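Local coordinates for type I modular polyketide synthase (Streptomyces albus subsp. albus, PDB 6IYR), which probably selects an extender unit such as malonyl from its coenzyme A thioester and transfers it, as the acyltransferase domain of module 8 in salinomycin synthesis, at residues V216-A228 / Y368-A382. Residues are numbered along the deposited sequence; the frame is centred on the assembly and turned at random.
With PO4 (phosphate ion), chain B.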
ATOM      1  N   VAL A 216      -9.948  -4.981  -3.211  1.00 27.96           N
ATOM      2  CA  VAL A 216      -8.904  -4.895  -2.197  1.00 25.52           C
ATOM      3  C   VAL A 216      -8.245  -6.252  -1.922  1.00 33.12           C
ATOM      4  O   VAL A 216      -8.839  -7.343  -2.026  1.00 28.53           O
ATOM      5  CB  VAL A 216      -9.379  -4.275  -0.874  1.00 28.24           C
ATOM      6  CG1 VAL A 216     -10.011  -2.887  -1.104  1.00 29.18           C
ATOM      7  CG2 VAL A 216     -10.376  -5.200  -0.175  1.00 29.84           C
ATOM      8  N   ILE A 217      -6.961  -6.177  -1.644  1.00 29.36           N
ATOM      9  CA  ILE A 217      -6.198  -7.333  -1.249  1.00 34.62           C
ATOM     10  C   ILE A 217      -5.321  -6.926  -0.083  1.00 30.18           C
ATOM     11  O   ILE A 217      -4.803  -5.830  -0.025  1.00 25.80           O
ATOM     12  CB  ILE A 217      -5.398  -8.014  -2.368  1.00 40.00           C
ATOM     13  CG1 ILE A 217      -4.431  -7.054  -3.027  1.00 39.27           C
ATOM     14  CG2 ILE A 217      -6.319  -8.667  -3.375  1.00 38.93           C
ATOM     15  CD1 ILE A 217      -3.560  -7.753  -4.034  1.00 66.69           C
ATOM     16  N   GLY A 218      -5.185  -7.839   0.849  1.00 24.45           N
ATOM     17  CA  GLY A 218      -4.424  -7.587   2.062  1.00 23.46           C
ATOM     18  C   GLY A 218      -3.420  -8.702   2.289  1.00 26.24           C
ATOM     19  O   GLY A 218      -3.556  -9.827   1.751  1.00 31.09           O
ATOM     20  N   HIS A 219      -2.346  -8.348   2.982  1.00 29.61           N
ATOM     21  CA  HIS A 219      -1.258  -9.258   3.244  1.00 29.06           C
ATOM     22  C   HIS A 219      -1.135  -9.379   4.766  1.00 25.49           C
ATOM     23  O   HIS A 219      -0.872  -8.428   5.468  1.00 25.00           O
ATOM     24  CB  HIS A 219       0.034  -8.756   2.589  1.00 26.76           C
ATOM     25  CG  HIS A 219       1.137  -9.763   2.573  1.00 28.77           C
ATOM     26  ND1 HIS A 219       1.700 -10.254   3.726  1.00 28.40           N
ATOM     27  CD2 HIS A 219       1.858 -10.279   1.553  1.00 28.86           C
ATOM     28  CE1 HIS A 219       2.656 -11.106   3.414  1.00 31.20           C
ATOM     29  NE2 HIS A 219       2.777 -11.136   2.101  1.00 37.57           N
ATOM     30  N   SER A 220      -1.438 -10.554   5.284  1.00 25.26           N
ATOM     31  CA  SER A 220      -1.524 -10.745   6.724  1.00 24.57           C
ATOM     32  C   SER A 220      -2.402  -9.687   7.391  1.00 25.57           C
ATOM     33  O   SER A 220      -3.602  -9.605   7.102  1.00 27.02           O
ATOM     34  CB  SER A 220      -0.109 -10.763   7.352  1.00 36.39           C
ATOM     35  OG  SER A 220      -0.151 -11.342   8.661  1.00 36.69           O
ATOM     36  N   GLN A 221      -1.858  -9.014   8.399  1.00 21.45           N
ATOM     37  CA  GLN A 221      -2.550  -7.947   9.127  1.00 28.29           C
ATOM     38  C   GLN A 221      -3.171  -6.947   8.169  1.00 28.10           C
ATOM     39  O   GLN A 221      -4.111  -6.251   8.527  1.00 29.56           O
ATOM     40  CB  GLN A 221      -1.576  -7.204  10.060  1.00 34.07           C
ATOM     41  CG  GLN A 221      -0.340  -6.653   9.334  1.00 36.37           C
ATOM     42  CD  GLN A 221       0.807  -6.238  10.262  1.00 48.09           C
ATOM     43  OE1 GLN A 221       1.721  -7.038  10.556  1.00 52.73           O
ATOM     44  NE2 GLN A 221       0.850  -4.933  10.591  1.00 34.44           N
ATOM     45  N   GLY A 222      -2.630  -6.867   6.960  1.00 27.54           N
ATOM     46  CA  GLY A 222      -3.122  -5.919   6.006  1.00 28.48           C
ATOM     47  C   GLY A 222      -4.576  -6.176   5.663  1.00 32.33           C
ATOM     48  O   GLY A 222      -5.286  -5.255   5.302  1.00 27.57           O
ATOM     49  N   GLU A 223      -5.018  -7.418   5.809  1.00 24.48           N
ATOM     50  CA  GLU A 223      -6.409  -7.789   5.504  1.00 25.79           C
ATOM     51  C   GLU A 223      -7.380  -7.090   6.407  1.00 24.23           C
ATOM     52  O   GLU A 223      -8.507  -6.805   5.993  1.00 26.83           O
ATOM     53  CB  GLU A 223      -6.637  -9.304   5.555  1.00 24.12           C
ATOM     54  CG  GLU A 223      -6.157 -10.044   4.347  1.00 26.70           C
ATOM     55  CD  GLU A 223      -6.892 -11.343   4.117  1.00 31.70           C
ATOM     56  OE1 GLU A 223      -7.284 -11.986   5.107  1.00 30.03           O
ATOM     57  OE2 GLU A 223      -6.999 -11.747   2.938  1.00 30.99           O
ATOM     58  N   ILE A 224      -6.902  -6.697   7.593  1.00 27.16           N
ATOM     59  CA  ILE A 224      -7.714  -5.998   8.578  1.00 21.71           C
ATOM     60  C   ILE A 224      -8.039  -4.582   8.100  1.00 28.66           C
ATOM     61  O   ILE A 224      -9.116  -4.056   8.382  1.00 24.72           O
ATOM     62  CB  ILE A 224      -7.055  -5.958   9.978  1.00 24.49           C
ATOM     63  CG1 ILE A 224      -6.657  -7.368  10.444  1.00 26.89           C
ATOM     64  CG2 ILE A 224      -7.986  -5.406  11.020  1.00 23.74           C
ATOM     65  CD1 ILE A 224      -5.845  -7.366  11.718  1.00 28.48           C
ATOM     66  N   ALA A 225      -7.055  -3.934   7.482  1.00 24.85           N
ATOM     67  CA  ALA A 225      -7.267  -2.620   6.910  1.00 24.31           C
ATOM     68  C   ALA A 225      -8.164  -2.740   5.685  1.00 22.85           C
ATOM     69  O   ALA A 225      -9.082  -1.941   5.512  1.00 25.43           O
ATOM     70  CB  ALA A 225      -5.937  -1.980   6.529  1.00 27.66           C
ATOM     71  N   ALA A 226      -7.888  -3.753   4.870  1.00 22.99           N
ATOM     72  CA  ALA A 226      -8.648  -4.041   3.674  1.00 24.43           C
ATOM     73  C   ALA A 226     -10.128  -4.295   3.992  1.00 31.66           C
ATOM     74  O   ALA A 226     -11.017  -3.854   3.247  1.00 26.84           O
ATOM     75  CB  ALA A 226      -8.050  -5.216   2.951  1.00 28.79           C
ATOM     76  N   ALA A 227     -10.388  -4.901   5.145  1.00 26.94           N
ATOM     77  CA  ALA A 227     -11.752  -5.253   5.513  1.00 27.15           C
ATOM     78  C   ALA A 227     -12.500  -4.009   5.920  1.00 32.13           C
ATOM     79  O   ALA A 227     -13.700  -3.869   5.682  1.00 28.85           O
ATOM     80  CB  ALA A 227     -11.747  -6.261   6.652  1.00 28.45           C
ATOM     81  N   ALA A 228     -11.794  -3.112   6.574  1.00 28.29           N
ATOM     82  CA  ALA A 228     -12.379  -1.866   6.967  1.00 29.97           C
ATOM     83  C   ALA A 228     -12.675  -0.978   5.770  1.00 33.26           C
ATOM     84  O   ALA A 228     -13.698  -0.283   5.732  1.00 28.31           O
ATOM     85  CB  ALA A 228     -11.488  -1.154   7.936  1.00 28.34           C
ATOM     86  N   TYR A 368     -11.869 -16.645  11.006  1.00 28.51           N
ATOM     87  CA  TYR A 368     -11.143 -16.102   9.858  1.00 27.77           C
ATOM     88  C   TYR A 368      -9.853 -15.401  10.304  1.00 20.40           C
ATOM     89  O   TYR A 368      -8.820 -15.573   9.689  1.00 28.54           O
ATOM     90  CB  TYR A 368     -11.993 -15.117   9.046  1.00 27.44           C
ATOM     91  CG  TYR A 368     -11.303 -14.666   7.795  1.00 23.50           C
ATOM     92  CD1 TYR A 368     -11.407 -15.401   6.634  1.00 27.84           C
ATOM     93  CD2 TYR A 368     -10.468 -13.555   7.796  1.00 25.07           C
ATOM     94  CE1 TYR A 368     -10.753 -15.004   5.486  1.00 30.54           C
ATOM     95  CE2 TYR A 368      -9.752 -13.185   6.667  1.00 23.58           C
ATOM     96  CZ  TYR A 368      -9.888 -13.913   5.516  1.00 25.43           C
ATOM     97  OH  TYR A 368      -9.211 -13.544   4.361  1.00 25.94           O
ATOM     98  N   TRP A 369      -9.955 -14.523  11.281  1.00 25.31           N
ATOM     99  CA  TRP A 369      -8.813 -13.712  11.678  1.00 29.77           C
ATOM    100  C   TRP A 369      -7.744 -14.598  12.298  1.00 30.13           C
ATOM    101  O   TRP A 369      -6.563 -14.408  12.015  1.00 24.56           O
ATOM    102  CB  TRP A 369      -9.216 -12.526  12.579  1.00 24.99           C
ATOM    103  CG  TRP A 369     -10.046 -11.546  11.830  1.00 26.72           C
ATOM    104  CD1 TRP A 369     -11.363 -11.291  12.019  1.00 28.16           C
ATOM    105  CD2 TRP A 369      -9.690 -10.900  10.585  1.00 30.86           C
ATOM    106  NE1 TRP A 369     -11.854 -10.535  10.992  1.00 28.22           N
ATOM    107  CE2 TRP A 369     -10.846 -10.277  10.097  1.00 30.18           C
ATOM    108  CE3 TRP A 369      -8.493 -10.763   9.868  1.00 31.07           C
ATOM    109  CZ2 TRP A 369     -10.847  -9.504   8.937  1.00 30.31           C
ATOM    110  CZ3 TRP A 369      -8.504 -10.066   8.665  1.00 29.74           C
ATOM    111  CH2 TRP A 369      -9.665  -9.386   8.247  1.00 27.45           C
ATOM    112  N   TYR A 370      -8.144 -15.642  13.036  1.00 26.22           N
ATOM    113  CA  TYR A 370      -7.175 -16.663  13.406  1.00 25.26           C
ATOM    114  C   TYR A 370      -6.530 -17.360  12.222  1.00 28.23           C
ATOM    115  O   TYR A 370      -5.307 -17.589  12.213  1.00 26.81           O
ATOM    116  CB  TYR A 370      -7.729 -17.714  14.371  1.00 29.29           C
ATOM    117  CG  TYR A 370      -6.701 -18.771  14.695  1.00 28.34           C
ATOM    118  CD1 TYR A 370      -5.627 -18.470  15.481  1.00 27.84           C
ATOM    119  CD2 TYR A 370      -6.730 -20.017  14.084  1.00 28.59           C
ATOM    120  CE1 TYR A 370      -4.646 -19.409  15.750  1.00 32.02           C
ATOM    121  CE2 TYR A 370      -5.735 -20.959  14.322  1.00 31.84           C
ATOM    122  CZ  TYR A 370      -4.678 -20.626  15.155  1.00 29.34           C
ATOM    123  OH  TYR A 370      -3.692 -21.541  15.427  1.00 31.59           O
ATOM    124  N   ARG A 371      -7.335 -17.795  11.265  1.00 25.42           N
ATOM    125  CA  ARG A 371      -6.768 -18.430  10.096  1.00 28.85           C
ATOM    126  C   ARG A 371      -5.772 -17.575   9.378  1.00 30.92           C
ATOM    127  O   ARG A 371      -4.867 -18.104   8.728  1.00 29.80           O
ATOM    128  CB  ARG A 371      -7.831 -18.838   9.088  1.00 34.95           C
ATOM    129  CG  ARG A 371      -8.354 -20.250   9.278  1.00 58.28           C
ATOM    130  CD  ARG A 371      -9.267 -20.655   8.125  1.00 67.93           C
ATOM    131  NE  ARG A 371     -10.203 -21.688   8.554  1.00 89.55           N
ATOM    132  CZ  ARG A 371     -11.432 -21.464   9.017  1.00 92.96           C
ATOM    133  NH1 ARG A 371     -12.181 -22.494   9.408  1.00 73.99           N
ATOM    134  NH2 ARG A 371     -11.925 -20.225   9.066  1.00 89.39           N
ATOM    135  N   ASN A 372      -6.125 -16.306   9.245  1.00 25.61           N
ATOM    136  CA  ASN A 372      -5.256 -15.325   8.588  1.00 28.65           C
ATOM    137  C   ASN A 372      -3.871 -15.358   9.230  1.00 27.30           C
ATOM    138  O   ASN A 372      -2.877 -15.476   8.535  1.00 30.95           O
ATOM    139  CB  ASN A 372      -5.849 -13.939   8.759  1.00 25.46           C
ATOM    140  CG  ASN A 372      -4.933 -12.841   8.261  1.00 31.98           C
ATOM    141  OD1 ASN A 372      -4.041 -12.387   8.989  1.00 33.60           O
ATOM    142  ND2 ASN A 372      -5.210 -12.338   7.053  1.00 28.98           N
ATOM    143  N   LEU A 373      -3.841 -15.317  10.560  1.00 26.46           N
ATOM    144  CA  LEU A 373      -2.576 -15.338  11.326  1.00 28.45           C
ATOM    145  C   LEU A 373      -1.834 -16.666  11.224  1.00 29.66           C
ATOM    146  O   LEU A 373      -0.606 -16.703  11.142  1.00 30.95           O
ATOM    147  CB  LEU A 373      -2.853 -14.989  12.787  1.00 27.88           C
ATOM    148  CG  LEU A 373      -1.646 -14.749  13.695  1.00 30.39           C
ATOM    149  CD1 LEU A 373      -0.791 -13.586  13.196  1.00 35.60           C
ATOM    150  CD2 LEU A 373      -2.204 -14.451  15.078  1.00 33.69           C
ATOM    151  N   ARG A 374      -2.589 -17.748  11.152  1.00 25.36           N
ATOM    152  CA  ARG A 374      -2.028 -19.084  11.210  1.00 24.82           C
ATOM    153  C   ARG A 374      -1.520 -19.588   9.883  1.00 27.10           C
ATOM    154  O   ARG A 374      -0.554 -20.348   9.819  1.00 28.09           O
ATOM    155  CB  ARG A 374      -3.071 -20.061  11.772  1.00 28.76           C
ATOM    156  CG  ARG A 374      -2.633 -21.519  11.714  1.00 30.08           C
ATOM    157  CD  ARG A 374      -1.479 -21.795  12.664  1.00 31.72           C
ATOM    158  NE  ARG A 374      -1.045 -23.207  12.626  1.00 32.42           N
ATOM    159  CZ  ARG A 374      -0.190 -23.702  11.742  1.00 33.03           C
ATOM    160  NH1 ARG A 374       0.239 -22.972  10.720  1.00 32.13           N
ATOM    161  NH2 ARG A 374       0.249 -24.940  11.871  1.00 38.66           N
ATOM    162  N   ASN A 375      -2.117 -19.149   8.796  1.00 25.34           N
ATOM    163  CA  ASN A 375      -1.849 -19.769   7.522  1.00 25.54           C
ATOM    164  C   ASN A 375      -1.028 -18.934   6.550  1.00 24.52           C
ATOM    165  O   ASN A 375      -0.962 -17.732   6.680  1.00 25.16           O
ATOM    166  CB  ASN A 375      -3.169 -20.162   6.894  1.00 34.06           C
ATOM    167  CG  ASN A 375      -3.769 -21.364   7.598  1.00 38.54           C
ATOM    168  OD1 ASN A 375      -3.300 -22.482   7.413  1.00 48.00           O
ATOM    169  ND2 ASN A 375      -4.545 -21.101   8.585  1.00 36.01           N
ATOM    170  N   THR A 376      -0.564 -19.583   5.497  1.00 23.34           N
ATOM    171  CA  THR A 376       0.248 -18.963   4.464  1.00 27.39           C
ATOM    172  C   THR A 376      -0.505 -17.811   3.774  1.00 30.28           C
ATOM    173  O   THR A 376      -1.687 -17.890   3.527  1.00 28.35           O
ATOM    174  CB  THR A 376       0.653 -20.013   3.403  1.00 22.33           C
ATOM    175  OG1 THR A 376       1.343 -21.086   4.021  1.00 27.54           O
ATOM    176  CG2 THR A 376       1.530 -19.444   2.337  1.00 25.33           C
ATOM    177  N   VAL A 377       0.200 -16.729   3.500  1.00 27.76           N
ATOM    178  CA  VAL A 377      -0.397 -15.615   2.816  1.00 25.83           C
ATOM    179  C   VAL A 377      -0.188 -15.888   1.339  1.00 28.30           C
ATOM    180  O   VAL A 377       0.920 -15.848   0.849  1.00 27.48           O
ATOM    181  CB  VAL A 377       0.300 -14.302   3.189  1.00 30.15           C
ATOM    182  CG1 VAL A 377      -0.235 -13.152   2.364  1.00 30.47           C
ATOM    183  CG2 VAL A 377       0.185 -14.026   4.670  1.00 22.39           C
ATOM    184  N   ARG A 378      -1.264 -16.186   0.634  1.00 26.43           N
ATOM    185  CA  ARG A 378      -1.175 -16.469  -0.791  1.00 28.05           C
ATOM    186  C   ARG A 378      -1.317 -15.205  -1.638  1.00 28.73           C
ATOM    187  O   ARG A 378      -2.265 -15.046  -2.383  1.00 24.70           O
ATOM    188  CB  ARG A 378      -2.212 -17.510  -1.172  1.00 33.88           C
ATOM    189  CG  ARG A 378      -2.308 -18.627  -0.161  1.00 50.67           C
ATOM    190  CD  ARG A 378      -2.990 -19.862  -0.704  1.00 67.94           C
ATOM    191  NE  ARG A 378      -3.116 -20.873   0.341  1.00 94.23           N
ATOM    192  CZ  ARG A 378      -2.229 -21.834   0.575  1.00 84.36           C
ATOM    193  NH1 ARG A 378      -2.438 -22.690   1.561  1.00 56.55           N
ATOM    194  NH2 ARG A 378      -1.145 -21.938  -0.179  1.00 74.48           N
ATOM    195  N   PHE A 379      -0.357 -14.310  -1.495  1.00 26.23           N
ATOM    196  CA  PHE A 379      -0.373 -13.047  -2.199  1.00 26.63           C
ATOM    197  C   PHE A 379      -0.230 -13.149  -3.705  1.00 31.76           C
ATOM    198  O   PHE A 379      -1.022 -12.587  -4.433  1.00 30.50           O
ATOM    199  CB  PHE A 379       0.662 -12.109  -1.607  1.00 28.45           C
ATOM    200  CG  PHE A 379       0.582 -10.722  -2.128  1.00 26.41           C
ATOM    201  CD1 PHE A 379      -0.416  -9.876  -1.716  1.00 27.70           C
ATOM    202  CD2 PHE A 379       1.515 -10.260  -3.018  1.00 30.33           C
ATOM    203  CE1 PHE A 379      -0.489  -8.595  -2.189  1.00 28.38           C
ATOM    204  CE2 PHE A 379       1.445  -8.981  -3.498  1.00 27.75           C
ATOM    205  CZ  PHE A 379       0.447  -8.150  -3.080  1.00 25.12           C
ATOM    206  N   GLU A 380       0.697 -13.976  -4.171  1.00 29.39           N
ATOM    207  CA  GLU A 380       0.927 -14.133  -5.598  1.00 29.06           C
ATOM    208  C   GLU A 380      -0.306 -14.671  -6.294  1.00 35.26           C
ATOM    209  O   GLU A 380      -0.647 -14.235  -7.364  1.00 30.78           O
ATOM    210  CB  GLU A 380       2.111 -15.058  -5.886  1.00 30.18           C
ATOM    211  CG  GLU A 380       2.267 -15.399  -7.353  1.00 32.83           C
ATOM    212  CD  GLU A 380       3.188 -16.568  -7.627  1.00 43.82           C
ATOM    213  OE1 GLU A 380       3.690 -17.193  -6.688  1.00 47.36           O
ATOM    214  OE2 GLU A 380       3.404 -16.876  -8.799  1.00 45.59           O
ATOM    215  N   ASP A 381      -0.970 -15.612  -5.652  1.00 32.47           N
ATOM    216  CA  ASP A 381      -2.153 -16.228  -6.173  1.00 44.85           C
ATOM    217  C   ASP A 381      -3.248 -15.211  -6.388  1.00 28.82           C
ATOM    218  O   ASP A 381      -3.894 -15.214  -7.403  1.00 30.13           O
ATOM    219  CB  ASP A 381      -2.636 -17.194  -5.125  1.00 55.53           C
ATOM    220  CG  ASP A 381      -2.880 -18.532  -5.669  1.00 78.21           C
ATOM    221  OD1 ASP A 381      -2.124 -19.441  -5.294  1.00106.94           O
ATOM    222  OD2 ASP A 381      -3.826 -18.668  -6.464  1.00 73.32           O
ATOM    223  N   ALA A 382      -3.432 -14.334  -5.424  1.00 24.40           N
ATOM    224  CA  ALA A 382      -4.430 -13.311  -5.527  1.00 26.87           C
ATOM    225  C   ALA A 382      -4.117 -12.370  -6.674  1.00 31.71           C
ATOM    226  O   ALA A 382      -4.983 -12.027  -7.445  1.00 31.09           O
ATOM    227  CB  ALA A 382      -4.508 -12.543  -4.240  1.00 32.98           C
TER
HETATM  228  P   PO4 B 501       1.924 -10.058  10.433  1.00 84.92           P
HETATM  229  O1  PO4 B 501       3.076  -9.117  10.141  1.00 65.40           O
HETATM  230  O2  PO4 B 501       1.616 -10.454  11.888  1.00 52.13           O
HETATM  231  O3  PO4 B 501       0.727  -9.302   9.879  1.00 60.06           O
HETATM  232  O4  PO4 B 501       2.287 -11.344   9.741  1.00 51.00           O
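A buried polar clasp flanked by apolar packing joins the turn between strand 215-218 and helix 222-230 to helix 366-374 and the chain that follows it, through Glu223, Tyr368, Asn372 and Ser220. Two donors grip Glu223 OE1: Tyr368 OH at 2.6 Å, on the syn side of the carboxylate but tilted out of its plane, and Asn372 ND2 at 2.9 Å, from above that plane. The tyrosine ring and carboxylate planes are nearly parallel, 15° apart; Tyr368 OH is also hydrogen-bonded to Ser352 OG, and Glu223 OE2 to Thr353 N. With CG anti to the backbone N, the Asn372 amide is carried to the turn, where ND2 also reaches Ser220 O at 3.2 Å. Glu223 N bonds that oxygen from the opposite face of its plane, and Arg245 donates to Asn372 OD1. The sequence Gly218-His219-Ser220-Gln221-Gly222 and its type II' turn, with Ser220 at phi 50°, fit the nucleophile elbow of acyltransferases. Ser220 OG bonds His323, consistent with a catalytic Ser-His pair. Gln221 N donates to O3 of a phosphate ion, probably from the crystallisation liquor, at 3.0 Å. On one flank Trp369 turns the edge of its indole to helix 222-230, CZ3 lying 3.7 Å from Glu223 CB, with Ala227 CB farther along that edge. On the other, Val377 CG1 sits 3.5 Å from the centroid of the His219 ring and 3° off its normal, a CH-pi contact centred on the face, while Asn285 holds His219 NE2. Phe379 extends the apolar layer to the strand, CE1 meeting Ile217 CD1 at 3.7 Å.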